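PDB 3AQ1: thermosome subunit from Methanococcoides burtonii, which probably binds unfolded proteins and assists their folding at the expense of ATP hydrolysis, as a group II chaperonin of the TCP-1 family. Local coordinates for residues G55-K60 with E461-I466; S59-L64 with T72-G77. One frame throughout, in Å; residues are numbered along the deposited sequence.

Interaction 1. Residues G55-K60 with E461-I466; sequences GELLSK and EATVMI
Thr463 meets Leu57 with both of its branches, and Leu58 with CG2 alone: at a chi1 of -69°, CG2 stands anti to the backbone N while OG1 is turned back beside it. The two methyls of Leu58 lie against Ile466, whose CG1 is beside the backbone N and CG2 anti to it (chi1 -67°). The OG1 branch comes to 3.6 Å from Leu57 CB, and CG2 lies 3.9 Å from the same Leu57 CB, so that one methylene is met by both arms of the threonine. The side chains of Leu57 and Thr463 cross at about a right angle. Farther along, Thr463 CG2 reaches the backbone of the other helix, 4.1 Å from Leu58 N. The contact joins helix 45-65 to helix 449-467, elements from near the two ends of the modelled chain that pack together in the helical equatorial domain of chaperonins. Their segment axes approach to 9.2 Å and run nearly the same way, 34° apart. Although OG1 touches carbon here, its main polar partner is Ala459 O, one turn back on its own helix, with a weak hydrogen bond to Ser54 OG besides. With an alanine here, the loss of OG1 and CG2 would probably leave a gap beside Leu57 CB and Leu58 and deprive Ala459 O and Ser54 OG of the hydroxyl. At the more open margin, Leu58 and Ile466 meet methyl to methyl, CD1 to CD1 at 4.0 Å, with Leu58 CD2 equally near Ile466 CG2. On the inner side Leu57 also packs on Phe391 of helix 383-394.

Interaction 2. Residues S59-L64 with T72-G77; sequences SKAEEL and TIISEG
Ala61 offers Ile74 the flat group of this contact, its backbone carbonyl, and the isoleucine meets it at the oxygen: Ile74 CD1 lies 3.8 Å from Ala61 O. Everything else that touches is saturated carbon, without a ring or a charged group between the two segments. The motif is a helical hairpin, two consecutive helices joined by a short loop: helix 45-65 ends, a brief connection follows and helix 71-92 packs back against it within the chaperonin equatorial domain. Ile74 is the one residue of 72-77 that reaches across, pointing toward the first helix between Ala61 and Leu64. Its CG1 is beside the backbone N (chi1 -64°) and its CG2 anti to it. CG2 rests against the methyl of Ala61, while the longer arm passes the carbonyl oxygen of Ala61 and reaches Leu64. The small side chain of Ala61 is consistent with the close approach, the nearest CA atoms, those of Ala61 and Ile74, being 6.9 Å apart. Leu467 of helix 449-467 touches both Ala61 and Ile74, and Val69 of the connection also packs on Ile74. At the far end of the isoleucine, CD1 sits 3.8 Å from Leu64 CB.

How the interactions relate
Both interactions use helix 45-65, and they overlap at Ser59 and Lys60; their centres are 8 Å apart. Interaction 1 joins segments 401 residues apart at their nearest ends, whereas interaction 2 closes a local hairpin. Interaction 2 is buried and made of apolar side chains plus one backbone carbonyl oxygen. Interaction 1 is larger and mixed: a buried threonine hydroxyl on the inner side, exposed Ile466 on the outer. The partner helices also meet each other, Val464 CG2 lying 3.6 Å from Ser75 O, so helices 45-65, 71-92 and 449-467 pack as a mutually touching trio.

Interaction 1. Residues G55-K60 with E461-I466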
loop_
_atom_site.group_PDB
_atom_site.type_symbol
_atom_site.label_atom_id
_atom_site.label_comp_id
_atom_site.label_asym_id
_atom_site.label_seq_id
_atom_site.Cartn_x
_atom_site.Cartn_y
_atom_site.Cartn_z
ATOM N N GLY A 55 -10.187 -3.027 -25.664
ATOM C CA GLY A 55 -10.115 -2.998 -27.120
ATOM C C GLY A 55 -10.519 -4.318 -27.758
ATOM O O GLY A 55 -11.319 -4.369 -28.689
ATOM N N GLU A 56 -9.976 -5.397 -27.225
ATOM C CA GLU A 56 -10.250 -6.728 -27.711
ATOM C C GLU A 56 -11.715 -7.101 -27.560
ATOM O O GLU A 56 -12.298 -7.722 -28.442
ATOM C CB GLU A 56 -9.395 -7.724 -26.935
ATOM C CG GLU A 56 -9.085 -8.966 -27.706
ATOM C CD GLU A 56 -8.480 -8.638 -29.047
ATOM O OE1 GLU A 56 -7.781 -7.596 -29.150
ATOM O OE2 GLU A 56 -8.716 -9.421 -29.991
ATOM N N LEU A 57 -12.302 -6.749 -26.423
ATOM C CA LEU A 57 -13.697 -7.063 -26.174
ATOM C C LEU A 57 -14.567 -6.294 -27.150
ATOM O O LEU A 57 -15.513 -6.852 -27.720
ATOM C CB LEU A 57 -14.084 -6.727 -24.738
ATOM C CG LEU A 57 -13.522 -7.680 -23.684
ATOM C CD1 LEU A 57 -13.732 -7.164 -22.250
ATOM C CD2 LEU A 57 -14.103 -9.070 -23.860
ATOM N N LEU A 58 -14.231 -5.018 -27.356
ATOM C CA LEU A 58 -14.978 -4.167 -28.284
ATOM C C LEU A 58 -14.985 -4.727 -29.675
ATOM O O LEU A 58 -16.041 -4.966 -30.242
ATOM C CB LEU A 58 -14.409 -2.764 -28.354
ATOM C CG LEU A 58 -15.213 -1.763 -27.541
ATOM C CD1 LEU A 58 -14.529 -0.404 -27.588
ATOM C CD2 LEU A 58 -16.641 -1.694 -28.049
ATOM N N SER A 59 -13.795 -4.921 -30.227
ATOM C CA SER A 59 -13.680 -5.362 -31.601
ATOM C C SER A 59 -14.410 -6.687 -31.781
ATOM O O SER A 59 -15.101 -6.892 -32.782
ATOM C CB SER A 59 -12.208 -5.442 -32.036
ATOM O OG SER A 59 -11.737 -6.778 -32.069
ATOM N N LYS A 60 -14.293 -7.574 -30.803
ATOM C CA LYS A 60 -15.029 -8.828 -30.877
ATOM C C LYS A 60 -16.539 -8.595 -30.800
ATOM O O LYS A 60 -17.315 -9.344 -31.378
ATOM C CB LYS A 60 -14.553 -9.843 -29.829
ATOM C CG LYS A 60 -13.229 -10.520 -30.204
ATOM C CD LYS A 60 -13.011 -11.810 -29.435
ATOM C CE LYS A 60 -11.740 -12.509 -29.877
ATOM N NZ LYS A 60 -10.618 -11.539 -29.928
ATOM N N GLU A 461 -16.770 -3.187 -17.919
ATOM C CA GLU A 461 -17.633 -2.020 -17.700
ATOM C C GLU A 461 -17.460 -0.927 -18.746
ATOM O O GLU A 461 -18.413 -0.235 -19.091
ATOM C CB GLU A 461 -17.403 -1.410 -16.314
ATOM C CG GLU A 461 -17.863 -2.270 -15.147
ATOM C CD GLU A 461 -19.354 -2.484 -15.115
ATOM O OE1 GLU A 461 -20.064 -1.862 -15.932
ATOM O OE2 GLU A 461 -19.816 -3.277 -14.271
ATOM N N ALA A 462 -16.238 -0.767 -19.236
ATOM C CA ALA A 462 -15.941 0.239 -20.243
ATOM C C ALA A 462 -16.498 -0.176 -21.593
ATOM O O ALA A 462 -16.994 0.656 -22.358
ATOM C CB ALA A 462 -14.443 0.443 -20.349
ATOM N N THR A 463 -16.384 -1.468 -21.886
ATOM C CA THR A 463 -16.835 -2.019 -23.155
ATOM C C THR A 463 -18.349 -1.977 -23.198
ATOM O O THR A 463 -18.947 -1.544 -24.181
ATOM C CB THR A 463 -16.362 -3.462 -23.315
ATOM O OG1 THR A 463 -14.946 -3.466 -23.473
ATOM C CG2 THR A 463 -16.990 -4.117 -24.523
ATOM N N VAL A 464 -18.960 -2.423 -22.112
ATOM C CA VAL A 464 -20.406 -2.455 -22.013
ATOM C C VAL A 464 -20.997 -1.050 -22.022
ATOM O O VAL A 464 -22.035 -0.807 -22.618
ATOM C CB VAL A 464 -20.838 -3.211 -20.763
ATOM C CG1 VAL A 464 -22.189 -2.732 -20.288
ATOM C CG2 VAL A 464 -20.838 -4.710 -21.054
ATOM N N MET A 465 -20.320 -0.117 -21.379
ATOM C CA MET A 465 -20.811 1.247 -21.350
ATOM C C MET A 465 -20.842 1.822 -22.767
ATOM O O MET A 465 -21.745 2.570 -23.135
ATOM C CB MET A 465 -19.935 2.091 -20.429
ATOM C CG MET A 465 -20.191 3.565 -20.526
ATOM S SD MET A 465 -20.008 4.348 -18.933
ATOM C CE MET A 465 -18.505 3.558 -18.378
ATOM N N ILE A 466 -19.852 1.456 -23.564
ATOM C CA ILE A 466 -19.753 1.906 -24.941
ATOM C C ILE A 466 -20.771 1.220 -25.869
ATOM O O ILE A 466 -21.240 1.821 -26.833
ATOM C CB ILE A 466 -18.338 1.648 -25.457
ATOM C CG1 ILE A 466 -17.353 2.549 -24.710
ATOM C CG2 ILE A 466 -18.264 1.811 -26.980
ATOM C CD1 ILE A 466 -15.960 2.543 -25.280
#

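Interaction 2. Residues S59-L64 with T72-G77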
loop_
_atom_site.group_PDB
_atom_site.type_symbol
_atom_site.label_atom_id
_atom_site.label_comp_id
_atom_site.label_asym_id
_atom_site.label_seq_id
_atom_site.Cartn_x
_atom_site.Cartn_y
_atom_site.Cartn_z
ATOM N N SER A 59 -13.795 -4.921 -30.227
ATOM C CA SER A 59 -13.680 -5.362 -31.601
ATOM C C SER A 59 -14.410 -6.687 -31.781
ATOM O O SER A 59 -15.101 -6.892 -32.782
ATOM C CB SER A 59 -12.208 -5.442 -32.036
ATOM O OG SER A 59 -11.737 -6.778 -32.069
ATOM N N LYS A 60 -14.293 -7.574 -30.803
ATOM C CA LYS A 60 -15.029 -8.828 -30.877
ATOM C C LYS A 60 -16.539 -8.595 -30.800
ATOM O O LYS A 60 -17.315 -9.344 -31.378
ATOM C CB LYS A 60 -14.553 -9.843 -29.829
ATOM C CG LYS A 60 -13.229 -10.520 -30.204
ATOM C CD LYS A 60 -13.011 -11.810 -29.435
ATOM C CE LYS A 60 -11.740 -12.509 -29.877
ATOM N NZ LYS A 60 -10.618 -11.539 -29.928
ATOM N N ALA A 61 -16.960 -7.550 -30.102
ATOM C CA ALA A 61 -18.383 -7.232 -30.070
ATOM C C ALA A 61 -18.847 -6.676 -31.422
ATOM O O ALA A 61 -19.952 -6.966 -31.881
ATOM C CB ALA A 61 -18.701 -6.255 -28.939
ATOM N N GLU A 62 -18.003 -5.875 -32.058
ATOM C CA GLU A 62 -18.364 -5.287 -33.336
ATOM C C GLU A 62 -18.430 -6.381 -34.397
ATOM O O GLU A 62 -19.271 -6.336 -35.289
ATOM C CB GLU A 62 -17.441 -4.105 -33.702
ATOM C CG GLU A 62 -17.937 -2.764 -33.074
ATOM C CD GLU A 62 -16.882 -1.655 -32.971
ATOM O OE1 GLU A 62 -15.731 -1.867 -33.405
ATOM O OE2 GLU A 62 -17.210 -0.561 -32.449
ATOM N N GLU A 63 -17.576 -7.389 -34.269
ATOM C CA GLU A 63 -17.716 -8.596 -35.075
ATOM C C GLU A 63 -19.079 -9.254 -34.846
ATOM O O GLU A 63 -19.855 -9.419 -35.789
ATOM C CB GLU A 63 -16.602 -9.600 -34.767
ATOM C CG GLU A 63 -15.205 -9.156 -35.176
ATOM C CD GLU A 63 -14.154 -10.214 -34.872
ATOM O OE1 GLU A 63 -14.437 -11.135 -34.059
ATOM O OE2 GLU A 63 -13.048 -10.123 -35.454
ATOM N N LEU A 64 -19.364 -9.629 -33.599
ATOM C CA LEU A 64 -20.629 -10.291 -33.241
ATOM C C LEU A 64 -21.887 -9.507 -33.626
ATOM O O LEU A 64 -22.985 -10.064 -33.659
ATOM C CB LEU A 64 -20.701 -10.607 -31.742
ATOM C CG LEU A 64 -19.778 -11.656 -31.121
ATOM C CD1 LEU A 64 -20.322 -12.047 -29.755
ATOM C CD2 LEU A 64 -19.629 -12.873 -32.023
ATOM N N THR A 72 -27.309 -5.718 -26.964
ATOM C CA THR A 72 -27.622 -5.754 -25.545
ATOM C C THR A 72 -27.375 -7.127 -24.920
ATOM O O THR A 72 -27.058 -7.232 -23.736
ATOM C CB THR A 72 -29.052 -5.273 -25.316
ATOM O OG1 THR A 72 -29.058 -3.841 -25.388
ATOM C CG2 THR A 72 -29.571 -5.718 -23.966
ATOM N N ILE A 73 -27.501 -8.166 -25.737
ATOM C CA ILE A 73 -27.200 -9.540 -25.336
ATOM C C ILE A 73 -25.709 -9.713 -25.072
ATOM O O ILE A 73 -25.312 -10.359 -24.102
ATOM C CB ILE A 73 -27.637 -10.555 -26.427
ATOM C CG1 ILE A 73 -29.161 -10.711 -26.447
ATOM C CG2 ILE A 73 -26.980 -11.905 -26.212
ATOM C CD1 ILE A 73 -29.691 -11.563 -27.604
ATOM N N ILE A 74 -24.891 -9.133 -25.948
ATOM C CA ILE A 74 -23.437 -9.147 -25.789
ATOM C C ILE A 74 -23.028 -8.559 -24.448
ATOM O O ILE A 74 -22.196 -9.130 -23.752
ATOM C CB ILE A 74 -22.728 -8.362 -26.914
ATOM C CG1 ILE A 74 -22.972 -9.036 -28.264
ATOM C CG2 ILE A 74 -21.232 -8.266 -26.646
ATOM C CD1 ILE A 74 -22.569 -8.196 -29.446
ATOM N N SER A 75 -23.621 -7.422 -24.090
ATOM C CA SER A 75 -23.340 -6.762 -22.817
ATOM C C SER A 75 -23.587 -7.663 -21.613
ATOM O O SER A 75 -22.741 -7.746 -20.719
ATOM C CB SER A 75 -24.177 -5.499 -22.670
ATOM O OG SER A 75 -23.916 -4.606 -23.727
ATOM N N GLU A 76 -24.742 -8.325 -21.576
ATOM C CA GLU A 76 -25.039 -9.217 -20.459
ATOM C C GLU A 76 -24.123 -10.432 -20.459
ATOM O O GLU A 76 -23.653 -10.856 -19.405
ATOM C CB GLU A 76 -26.506 -9.631 -20.450
ATOM C CG GLU A 76 -27.400 -8.596 -19.796
ATOM C CD GLU A 76 -28.622 -8.270 -20.633
ATOM O OE1 GLU A 76 -29.431 -9.187 -20.900
ATOM O OE2 GLU A 76 -28.773 -7.092 -21.025
ATOM N N GLY A 77 -23.859 -10.975 -21.645
ATOM C CA GLY A 77 -22.896 -12.052 -21.793
ATOM C C GLY A 77 -21.533 -11.689 -21.221
ATOM O O GLY A 77 -20.954 -12.440 -20.438
#